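Local coordinates for protein formyltransferase PseJ (Anoxybacillus kamchatkensis G10, PDB 6EDK) that belongs to the formyltransferase family, with an alpha/beta fold built on a six-stranded mixed sheet and a pocket that holds the ligand 1YA, at residues Gly103-Leu108 with His186-Lys191; Trp109-Asp114 with Lys208-Ala213; Thr146-Tyr151 with Gly201-Val206. All coordinates share one frame; numbering follows the deposited sequence.

The three contacts join the C-terminal tail of the chain to the part of the protein that precedes it. Interactions 1 and 2 share helix 106-112: residues 103-108 hold its start and 109-114 its end. Interaction 3 uses the start of helix 147-169. The segments follow one another as 103-108, 109-114, 146-151, 186-191, 201-206 and 208-213. Interaction 1 therefore crosses the other two, and both segments of interaction 3 lie between those of interaction 2. Centres are about 12 Å apart for 1 and 2 and for 2 and 3, and about 15 Å for 1 and 3. The tail thus packs on both helices, and at interaction 1 it meets the 1YA pocket.

Interaction 1 of 3, residues Gly103-Leu108 with His186-Lys191; sequences GADPNL and HKLKDK. With 1YA (N-{4-[{[(6S)-2-amino-4-oxo-3,4,5,6,7,8-hexahydropteridin-6-yl]methyl}(formyl)amino]benzoyl}-L-glutamic acid), chain D.
Gly103 and His186 form a parallel bridge, part of a two-stranded sheet made by 102-103 and 185-186. Ala104 N donates to His186 O at 3.0 Å. The same carbonyl receives a CA-H...O contact from Gly103. Gly103 has a positive phi, and its CA lies 3.4 Å from His186 O. Next to the bridge, the CB of Ala104 packs against the backbone of Leu188 and touches its CD1 methyl.

Further along, Lys191 NZ makes a salt bridge to Asp105 OD2 at 2.7 Å. It meets the syn side of the carboxylate, 28° out of the plane. The lysine is almost straight as far as CE and then bends at its last torsion (chi4 -57°). This bend turns NZ back to the acid, and NZ also donates to Leu188 O at 3.2 Å. The lysine is thus held at two points. Its CD and CB lie against CD2 of Leu108.

A second shell fixes the loop. Asp190 OD2 accepts from Lys187 N at 2.9 Å, and Lys187 O accepts from Asp190 N, which closes a tight turn. The His186 ring stacks on Trp109, and its NE2 is hydrogen-bonded to Glu113. A water donates to Ala104 O and lies 2.8 Å from His186 ND1, tying the ring to the other segment.

The turn also presents a backbone N-H to the ligand pocket. Leu188 N donates to atom O2 of 1YA at 2.8 Å, with an angle of 157° at the hydrogen.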
loop_
_atom_site.group_PDB
_atom_site.type_symbol
_atom_site.label_atom_id
_atom_site.label_comp_id
_atom_site.label_asym_id
_atom_site.label_seq_id
_atom_site.Cartn_x
_atom_site.Cartn_y
_atom_site.Cartn_z
ATOM N N GLY A 103 -7.344 4.105 -3.349
ATOM C CA GLY A 103 -7.135 4.183 -4.780
ATOM C C GLY A 103 -5.866 4.856 -5.248
ATOM O O GLY A 103 -4.805 4.710 -4.655
ATOM N N ALA A 104 -5.985 5.649 -6.299
ATOM C CA ALA A 104 -4.860 6.145 -7.056
ATOM C C ALA A 104 -4.335 7.485 -6.552
ATOM O O ALA A 104 -5.058 8.280 -5.941
ATOM C CB ALA A 104 -5.278 6.288 -8.529
ATOM N N ASP A 105 -3.049 7.720 -6.819
ATOM C CA ASP A 105 -2.391 8.990 -6.535
ATOM C C ASP A 105 -2.681 9.517 -5.119
ATOM O O ASP A 105 -2.989 10.688 -4.929
ATOM C CB ASP A 105 -2.795 10.027 -7.562
ATOM C CG ASP A 105 -2.513 9.551 -8.988
ATOM O OD1 ASP A 105 -1.373 9.145 -9.240
ATOM O OD2 ASP A 105 -3.431 9.582 -9.828
ATOM N N PRO A 106 -2.545 8.671 -4.093
ATOM C CA PRO A 106 -2.943 9.148 -2.775
ATOM C C PRO A 106 -2.121 10.325 -2.292
ATOM O O PRO A 106 -2.667 11.188 -1.594
ATOM C CB PRO A 106 -2.776 7.939 -1.855
ATOM C CG PRO A 106 -1.812 7.029 -2.631
ATOM C CD PRO A 106 -2.140 7.265 -4.092
ATOM N N ASN A 107 -0.832 10.393 -2.633
ATOM C CA ASN A 107 -0.025 11.510 -2.141
ATOM C C ASN A 107 -0.544 12.818 -2.707
ATOM O O ASN A 107 -0.733 13.802 -1.984
ATOM C CB ASN A 107 1.431 11.283 -2.517
ATOM C CG ASN A 107 2.372 12.365 -2.015
ATOM O OD1 ASN A 107 2.387 12.723 -0.824
ATOM N ND2 ASN A 107 3.193 12.881 -2.923
ATOM N N LEU A 108 -0.744 12.858 -4.019
ATOM C CA LEU A 108 -1.292 14.078 -4.626
ATOM C C LEU A 108 -2.643 14.454 -4.025
ATOM O O LEU A 108 -2.861 15.609 -3.654
ATOM C CB LEU A 108 -1.391 13.875 -6.125
ATOM C CG LEU A 108 -2.103 15.042 -6.895
ATOM C CD1 LEU A 108 -1.285 16.296 -6.755
ATOM C CD2 LEU A 108 -2.158 14.593 -8.373
ATOM N N HIS A 186 -10.160 7.627 -5.023
ATOM C CA HIS A 186 -9.897 8.237 -6.313
ATOM C C HIS A 186 -9.473 7.183 -7.329
ATOM O O HIS A 186 -8.831 6.203 -7.001
ATOM C CB HIS A 186 -8.820 9.332 -6.256
ATOM C CG HIS A 186 -9.071 10.327 -5.177
ATOM N ND1 HIS A 186 -8.649 10.139 -3.876
ATOM C CD2 HIS A 186 -9.755 11.493 -5.196
ATOM C CE1 HIS A 186 -9.047 11.168 -3.143
ATOM N NE2 HIS A 186 -9.737 11.990 -3.910
ATOM N N LYS A 187 -9.841 7.408 -8.580
ATOM C CA LYS A 187 -9.361 6.666 -9.735
ATOM C C LYS A 187 -8.229 7.447 -10.388
ATOM O O LYS A 187 -8.067 8.661 -10.180
ATOM C CB LYS A 187 -10.468 6.464 -10.794
ATOM C CG LYS A 187 -11.763 5.872 -10.320
ATOM C CD LYS A 187 -12.928 6.351 -11.219
ATOM C CE LYS A 187 -13.970 5.259 -11.487
ATOM N NZ LYS A 187 -14.568 4.617 -10.263
ATOM N N LEU A 188 -7.469 6.748 -11.237
ATOM C CA LEU A 188 -6.323 7.389 -11.875
ATOM C C LEU A 188 -6.727 8.610 -12.686
ATOM O O LEU A 188 -5.993 9.598 -12.732
ATOM C CB LEU A 188 -5.600 6.368 -12.756
ATOM C CG LEU A 188 -4.116 6.626 -12.999
ATOM C CD1 LEU A 188 -3.289 6.415 -11.738
ATOM C CD2 LEU A 188 -3.603 5.717 -14.131
ATOM N N LYS A 189 -7.908 8.586 -13.295
ATOM C CA LYS A 189 -8.297 9.672 -14.180
ATOM C C LYS A 189 -8.754 10.918 -13.444
ATOM O O LYS A 189 -8.783 11.985 -14.056
ATOM C CB LYS A 189 -9.388 9.175 -15.134
ATOM C CG LYS A 189 -8.858 8.301 -16.303
ATOM C CD LYS A 189 -8.227 9.136 -17.450
ATOM C CE LYS A 189 -9.137 10.292 -17.888
ATOM N NZ LYS A 189 -8.879 10.769 -19.266
ATOM N N ASP A 190 -9.054 10.830 -12.136
ATOM C CA ASP A 190 -9.612 11.951 -11.409
ATOM C C ASP A 190 -8.690 13.137 -11.333
ATOM O O ASP A 190 -9.177 14.265 -11.170
ATOM C CB ASP A 190 -10.020 11.487 -9.998
ATOM C CG ASP A 190 -11.144 10.475 -10.015
ATOM O OD1 ASP A 190 -11.737 10.288 -11.086
ATOM O OD2 ASP A 190 -11.441 9.854 -8.973
ATOM N N LYS A 191 -7.377 12.941 -11.460
ATOM C CA LYS A 191 -6.451 14.060 -11.345
ATOM C C LYS A 191 -6.342 14.930 -12.607
ATOM O O LYS A 191 -5.718 16.016 -12.555
ATOM C CB LYS A 191 -5.055 13.527 -10.980
ATOM C CG LYS A 191 -4.399 12.630 -11.977
ATOM C CD LYS A 191 -2.915 12.430 -11.605
ATOM C CE LYS A 191 -2.194 11.387 -12.460
ATOM N NZ LYS A 191 -2.851 10.063 -12.399
HETATM N N1 1YA D . -6.885 -6.006 -4.902
HETATM C C2 1YA D . -7.991 -6.103 -3.925
HETATM N NA2 1YA D . -9.095 -7.020 -4.155
HETATM N N3 1YA D . -8.023 -5.309 -2.642
HETATM C C4 1YA D . -6.966 -4.336 -2.336
HETATM O O4 1YA D . -7.058 -3.716 -1.296
HETATM C C4A 1YA D . -5.860 -4.234 -3.330
HETATM N N5 1YA D . -4.808 -3.395 -3.053
HETATM C C6 1YA D . -3.983 -2.988 -4.303
HETATM C C7 1YA D . -3.666 -4.011 -5.152
HETATM N N8 1YA D . -4.809 -5.020 -5.510
HETATM C C8A 1YA D . -5.798 -5.102 -4.612
HETATM C C9 1YA D . -4.850 -1.917 -5.004
HETATM N N10 1YA D . -4.178 -1.305 -6.167
HETATM C C11 1YA D . -6.469 -0.558 -9.648
HETATM C C12 1YA D . -5.368 -1.393 -9.745
HETATM C C13 1YA D . -4.617 -1.659 -8.605
HETATM C C14 1YA D . -4.975 -1.069 -7.406
HETATM C C15 1YA D . -6.069 -0.227 -7.319
HETATM C C16 1YA D . -6.821 0.031 -8.453
HETATM C C17 1YA D . -7.324 -0.218 -10.895
HETATM N N 1YA D . -7.627 1.229 -11.043
HETATM C CA 1YA D . -8.421 1.801 -12.159
HETATM C CB 1YA D . -9.899 1.350 -12.046
HETATM C CG 1YA D . -10.277 0.888 -10.628
HETATM C CD 1YA D . -11.801 0.816 -10.424
HETATM O OE1 1YA D . -12.279 0.661 -9.266
HETATM O OE2 1YA D . -12.572 0.911 -11.414
HETATM C CT 1YA D . -8.290 3.346 -12.123
HETATM O O2 1YA D . -7.642 3.942 -11.210
HETATM O O1 1YA D . -8.829 4.043 -13.017
HETATM C C18 1YA D . -2.795 -0.853 -6.136
HETATM O O5 1YA D . -2.132 -1.003 -5.166
HETATM O O 1YA D . -7.669 -1.050 -11.657
HETATM O O HOH W 1 -6.495 8.422 -3.693
HETATM O O HOH W 2 -5.946 10.488 -9.645
#

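Interaction 2 of 3, residues Trp109-Asp114 with Lys208-Ala213; sequences WSFLED and KLIGKA
Phe111 and Leu112, at the end of helix 106-112, offer their carbonyls to the tail. Gly211 N donates to Phe111 O at 3.0 Å, and Ala213 N donates to Leu112 O, also at 3.0 Å. The first donor lies near the carbonyl plane, tilted by 17°. The second comes from above its plane, 36° out. Leu209 to Lys212 form a type II turn, with the positive phi of Gly211 at its third position.

Two CA-H...O contacts add to these bonds. Ile210 CA reaches Phe111 O at 3.2 Å, and Leu112 CA reaches Leu209 O at 3.5 Å.

The apolar contacts lie around the backbone bonds. Ile210 CG1 meets the edge of the Phe111 ring, in its plane, at CD1. Ala213 CB fits between Leu112 CB, Glu113 CG and the edge of the Trp109 ring at CZ3. Leu112 CD2 reaches Leu209 CB at 4.3 Å.

Asp114, with positive phi, is the C-prime residue of a Schellman motif that ends the helix, and its carboxylate lies against Ile210 CG2. Leu209 packs on Leu147 and Phe111 on Thr150, so the tail and helix 106-112 both rest against helix 147-169.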
loop_
_atom_site.group_PDB
_atom_site.type_symbol
_atom_site.label_atom_id
_atom_site.label_comp_id
_atom_site.label_asym_id
_atom_site.label_seq_id
_atom_site.Cartn_x
_atom_site.Cartn_y
_atom_site.Cartn_z
ATOM N N TRP A 109 -3.554 13.503 -3.900
ATOM C CA TRP A 109 -4.889 13.828 -3.407
ATOM C C TRP A 109 -4.886 14.265 -1.957
ATOM O O TRP A 109 -5.753 15.061 -1.547
ATOM C CB TRP A 109 -5.833 12.651 -3.587
ATOM C CG TRP A 109 -6.259 12.533 -4.975
ATOM C CD1 TRP A 109 -5.856 11.614 -5.883
ATOM C CD2 TRP A 109 -7.158 13.409 -5.642
ATOM N NE1 TRP A 109 -6.464 11.866 -7.113
ATOM C CE2 TRP A 109 -7.254 12.976 -6.980
ATOM C CE3 TRP A 109 -7.888 14.549 -5.234
ATOM C CZ2 TRP A 109 -8.079 13.629 -7.936
ATOM C CZ3 TRP A 109 -8.699 15.192 -6.188
ATOM C CH2 TRP A 109 -8.766 14.716 -7.527
ATOM N N SER A 110 -3.900 13.781 -1.155
ATOM C CA SER A 110 -3.799 14.235 0.208
ATOM C C SER A 110 -3.516 15.723 0.280
ATOM O O SER A 110 -3.919 16.374 1.241
ATOM C CB SER A 110 -2.733 13.438 0.970
ATOM O OG SER A 110 -1.417 13.887 0.695
ATOM N N PHE A 111 -2.890 16.292 -0.741
ATOM C CA PHE A 111 -2.668 17.738 -0.783
ATOM C C PHE A 111 -3.833 18.470 -1.439
ATOM O O PHE A 111 -4.333 19.468 -0.882
ATOM C CB PHE A 111 -1.370 18.038 -1.510
ATOM C CG PHE A 111 -0.192 17.688 -0.698
ATOM C CD1 PHE A 111 0.205 18.515 0.314
ATOM C CD2 PHE A 111 0.466 16.506 -0.883
ATOM C CE1 PHE A 111 1.275 18.172 1.118
ATOM C CE2 PHE A 111 1.540 16.178 -0.084
ATOM C CZ PHE A 111 1.924 17.012 0.929
ATOM N N LEU A 112 -4.309 17.948 -2.577
ATOM C CA LEU A 112 -5.423 18.593 -3.262
ATOM C C LEU A 112 -6.641 18.726 -2.361
ATOM O O LEU A 112 -7.328 19.759 -2.385
ATOM C CB LEU A 112 -5.786 17.817 -4.522
ATOM C CG LEU A 112 -4.750 17.854 -5.640
ATOM C CD1 LEU A 112 -5.161 16.909 -6.734
ATOM C CD2 LEU A 112 -4.527 19.243 -6.194
ATOM N N GLU A 113 -6.941 17.710 -1.552
ATOM C CA GLU A 113 -8.109 17.705 -0.680
ATOM C C GLU A 113 -7.751 17.955 0.775
ATOM O O GLU A 113 -8.635 17.879 1.628
ATOM C CB GLU A 113 -8.884 16.389 -0.853
ATOM C CG GLU A 113 -9.611 16.341 -2.208
ATOM C CD GLU A 113 -10.326 15.057 -2.513
ATOM O OE1 GLU A 113 -10.190 14.054 -1.770
ATOM O OE2 GLU A 113 -11.048 15.025 -3.531
ATOM N N ASP A 114 -6.488 18.300 1.064
ATOM C CA ASP A 114 -5.970 18.685 2.372
ATOM C C ASP A 114 -6.426 17.679 3.433
ATOM O O ASP A 114 -7.030 18.018 4.438
ATOM C CB ASP A 114 -6.369 20.143 2.732
ATOM C CG ASP A 114 -5.604 20.709 3.939
ATOM O OD1 ASP A 114 -4.534 20.202 4.321
ATOM O OD2 ASP A 114 -6.072 21.713 4.539
ATOM N N LYS A 208 1.518 24.937 -3.482
ATOM C CA LYS A 208 0.672 25.338 -4.604
ATOM C C LYS A 208 -0.573 24.484 -4.765
ATOM O O LYS A 208 -1.505 24.885 -5.486
ATOM C CB LYS A 208 1.472 25.243 -5.921
ATOM C CG LYS A 208 2.704 26.116 -5.941
ATOM C CD LYS A 208 3.360 26.137 -7.322
ATOM C CE LYS A 208 4.514 27.137 -7.333
ATOM N NZ LYS A 208 5.460 26.933 -8.474
ATOM N N LEU A 209 -0.615 23.306 -4.114
ATOM C CA LEU A 209 -1.635 22.313 -4.358
ATOM C C LEU A 209 -2.662 22.234 -3.242
ATOM O O LEU A 209 -3.755 21.693 -3.463
ATOM C CB LEU A 209 -0.974 20.937 -4.539
ATOM C CG LEU A 209 0.175 20.885 -5.517
ATOM C CD1 LEU A 209 0.689 19.438 -5.736
ATOM C CD2 LEU A 209 -0.270 21.449 -6.853
ATOM N N ILE A 210 -2.337 22.751 -2.064
ATOM C CA ILE A 210 -3.128 22.452 -0.875
ATOM C C ILE A 210 -4.503 23.053 -1.037
ATOM O O ILE A 210 -4.635 24.263 -1.270
ATOM C CB ILE A 210 -2.448 22.965 0.390
ATOM C CG1 ILE A 210 -1.190 22.128 0.669
ATOM C CG2 ILE A 210 -3.442 22.917 1.567
ATOM C CD1 ILE A 210 -0.318 22.703 1.688
ATOM N N GLY A 211 -5.522 22.207 -0.928
ATOM C CA GLY A 211 -6.907 22.598 -0.967
ATOM C C GLY A 211 -7.469 22.863 -2.340
ATOM O O GLY A 211 -8.640 23.242 -2.438
ATOM N N LYS A 212 -6.673 22.722 -3.398
ATOM C CA LYS A 212 -7.111 23.174 -4.716
ATOM C C LYS A 212 -8.289 22.387 -5.227
ATOM O O LYS A 212 -8.968 22.842 -6.137
ATOM C CB LYS A 212 -5.966 23.097 -5.713
ATOM C CG LYS A 212 -5.006 24.230 -5.578
ATOM C CD LYS A 212 -5.628 25.531 -6.142
ATOM C CE LYS A 212 -4.593 26.635 -6.271
ATOM N NZ LYS A 212 -4.001 27.074 -4.970
ATOM N N ALA A 213 -8.541 21.206 -4.690
ATOM C CA ALA A 213 -9.762 20.468 -4.983
ATOM C C ALA A 213 -10.819 20.707 -3.910
ATOM O O ALA A 213 -11.756 19.922 -3.780
ATOM C CB ALA A 213 -9.459 18.979 -5.124
#

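Interaction 3 of 3, residues Thr146-Tyr151 with Gly201-Val206; sequences TLRTTY and GWDTPV
The first turn of helix 147-169, closed by a capping box of Thr146 and Thr149, is held by loop 201-206 through Trp202, Asp203 and Thr204. In the box, Thr149 N donates to Thr146 OG1 at 3.1 Å, and Thr146 N donates to Thr149 OG1 at 2.8 Å. The two N-H groups between them, of Leu147 and Arg148, are bound by the loop. Leu147 N donates to Thr204 O at 3.2 Å, and Arg148 N to Trp202 O at 2.8 Å. The loop thus supplies acceptors to N-H groups of the first turn, where the helix itself has none to give.

Thr146 CA meets Pro205 CA across a single backbone bridge. Val206 CG1 packs on the Thr146 carbonyl and touches Leu147 CD2 and Thr150 CG2. Inside the loop, Gly201 O accepts from both the N and the OG1 of Thr204, which fixes the turn.

Trp202 is the residue most covered by the other segment. Its six-membered ring points its edge at the face of Tyr151, an edge-to-face pair with centroids 5.0 Å apart and planes at 66°. CZ3 also presses on Tyr151 CB. Another part of the same ring edge faces the Leu147-Arg148 peptide.

One guanidinium face of Arg148 lies over Trp202 CB, nearest at NH2. The arginine leaves the helix with CG opposite the backbone N (chi1 -174°) and bends at chi3. This brings NE to Asp203. A water donates to Asp203 OD1 and also binds Thr146 OG1, which ties the acid to the capping box. The salt bridge runs from Arg148 NE to the syn side of Asp203 OD1 at 2.8 Å, close to the guanidinium plane (8° out of it).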
loop_
_atom_site.group_PDB
_atom_site.type_symbol
_atom_site.label_atom_id
_atom_site.label_comp_id
_atom_site.label_asym_id
_atom_site.label_seq_id
_atom_site.Cartn_x
_atom_site.Cartn_y
_atom_site.Cartn_z
ATOM N N THR A 146 7.988 19.077 -1.952
ATOM C CA THR A 146 7.461 18.874 -3.286
ATOM C C THR A 146 6.728 17.524 -3.333
ATOM O O THR A 146 6.778 16.776 -2.395
ATOM C CB THR A 146 8.599 18.881 -4.297
ATOM O OG1 THR A 146 9.472 17.804 -3.975
ATOM C CG2 THR A 146 9.375 20.209 -4.239
ATOM N N LEU A 147 6.026 17.230 -4.428
ATOM C CA LEU A 147 5.445 15.897 -4.539
ATOM C C LEU A 147 6.524 14.833 -4.474
ATOM O O LEU A 147 6.285 13.779 -3.917
ATOM C CB LEU A 147 4.651 15.725 -5.829
ATOM C CG LEU A 147 3.366 16.581 -5.854
ATOM C CD1 LEU A 147 2.757 16.545 -7.246
ATOM C CD2 LEU A 147 2.331 16.156 -4.817
ATOM N N ARG A 148 7.696 15.087 -5.060
ATOM C CA ARG A 148 8.773 14.100 -4.986
ATOM C C ARG A 148 9.189 13.850 -3.555
ATOM O O ARG A 148 9.383 12.724 -3.158
ATOM C CB ARG A 148 9.991 14.560 -5.773
ATOM C CG ARG A 148 11.110 13.526 -5.862
ATOM C CD ARG A 148 12.368 14.083 -6.539
ATOM N NE ARG A 148 12.123 14.474 -7.941
ATOM C CZ ARG A 148 12.007 13.603 -8.937
ATOM N NH1 ARG A 148 12.086 12.311 -8.691
ATOM N NH2 ARG A 148 11.791 14.028 -10.172
ATOM N N THR A 149 9.448 14.919 -2.793
ATOM C CA THR A 149 9.997 14.716 -1.459
ATOM C C THR A 149 8.977 14.094 -0.527
ATOM O O THR A 149 9.360 13.256 0.291
ATOM C CB THR A 149 10.567 16.024 -0.825
ATOM O OG1 THR A 149 9.613 17.095 -0.762
ATOM C CG2 THR A 149 11.784 16.501 -1.669
ATOM N N THR A 150 7.679 14.425 -0.691
ATOM C CA THR A 150 6.637 13.796 0.131
ATOM C C THR A 150 6.417 12.348 -0.284
ATOM O O THR A 150 6.337 11.494 0.584
ATOM C CB THR A 150 5.323 14.533 0.054
ATOM O OG1 THR A 150 4.924 14.743 -1.310
ATOM C CG2 THR A 150 5.510 15.957 0.647
ATOM N N TYR A 151 6.399 12.067 -1.591
ATOM C CA TYR A 151 6.318 10.641 -2.044
ATOM C C TYR A 151 7.476 9.802 -1.524
ATOM O O TYR A 151 7.284 8.666 -1.019
ATOM C CB TYR A 151 6.265 10.615 -3.572
ATOM C CG TYR A 151 6.141 9.206 -4.164
ATOM C CD1 TYR A 151 7.272 8.433 -4.403
ATOM C CD2 TYR A 151 4.891 8.647 -4.429
ATOM C CE1 TYR A 151 7.156 7.124 -4.937
ATOM C CE2 TYR A 151 4.764 7.343 -4.940
ATOM C CZ TYR A 151 5.897 6.601 -5.192
ATOM O OH TYR A 151 5.749 5.331 -5.722
ATOM N N GLY A 201 6.000 19.044 -12.513
ATOM C CA GLY A 201 5.925 17.589 -12.433
ATOM C C GLY A 201 6.072 17.179 -10.963
ATOM O O GLY A 201 5.469 17.805 -10.063
ATOM N N TRP A 202 6.929 16.205 -10.760
ATOM C CA TRP A 202 7.249 15.705 -9.424
ATOM C C TRP A 202 7.820 16.798 -8.543
ATOM O O TRP A 202 7.653 16.760 -7.327
ATOM C CB TRP A 202 8.268 14.566 -9.565
ATOM C CG TRP A 202 7.683 13.249 -9.860
ATOM C CD1 TRP A 202 7.740 12.557 -11.056
ATOM C CD2 TRP A 202 6.969 12.405 -8.940
ATOM N NE1 TRP A 202 7.093 11.358 -10.933
ATOM C CE2 TRP A 202 6.617 11.222 -9.643
ATOM C CE3 TRP A 202 6.571 12.545 -7.608
ATOM C CZ2 TRP A 202 5.895 10.187 -9.048
ATOM C CZ3 TRP A 202 5.829 11.516 -7.027
ATOM C CH2 TRP A 202 5.517 10.348 -7.741
ATOM N N ASP A 203 8.463 17.805 -9.132
ATOM C CA ASP A 203 9.094 18.845 -8.342
ATOM C C ASP A 203 8.197 20.065 -8.137
ATOM O O ASP A 203 8.695 21.126 -7.737
ATOM C CB ASP A 203 10.445 19.228 -8.959
ATOM C CG ASP A 203 11.412 18.026 -9.063
ATOM O OD1 ASP A 203 11.604 17.252 -8.075
ATOM O OD2 ASP A 203 11.979 17.854 -10.154
ATOM N N THR A 204 6.880 19.913 -8.339
ATOM C CA THR A 204 5.930 20.952 -7.949
ATOM C C THR A 204 5.898 21.106 -6.425
ATOM O O THR A 204 5.703 20.105 -5.711
ATOM C CB THR A 204 4.557 20.628 -8.456
ATOM O OG1 THR A 204 4.610 20.412 -9.887
ATOM C CG2 THR A 204 3.606 21.755 -8.106
ATOM N N PRO A 205 6.108 22.304 -5.906
ATOM C CA PRO A 205 5.894 22.542 -4.468
ATOM C C PRO A 205 4.472 22.183 -4.075
ATOM O O PRO A 205 3.515 22.452 -4.814
ATOM C CB PRO A 205 6.183 24.032 -4.310
ATOM C CG PRO A 205 7.051 24.367 -5.491
ATOM C CD PRO A 205 6.602 23.528 -6.596
ATOM N N VAL A 206 4.328 21.518 -2.921
ATOM C CA VAL A 206 2.986 21.094 -2.524
ATOM C C VAL A 206 2.159 22.295 -2.070
ATOM O O VAL A 206 0.929 22.270 -2.156
ATOM C CB VAL A 206 3.044 19.992 -1.415
ATOM C CG1 VAL A 206 3.771 18.724 -1.953
ATOM C CG2 VAL A 206 3.692 20.449 -0.192
HETATM O O HOH W 3 11.744 17.799 -5.617
#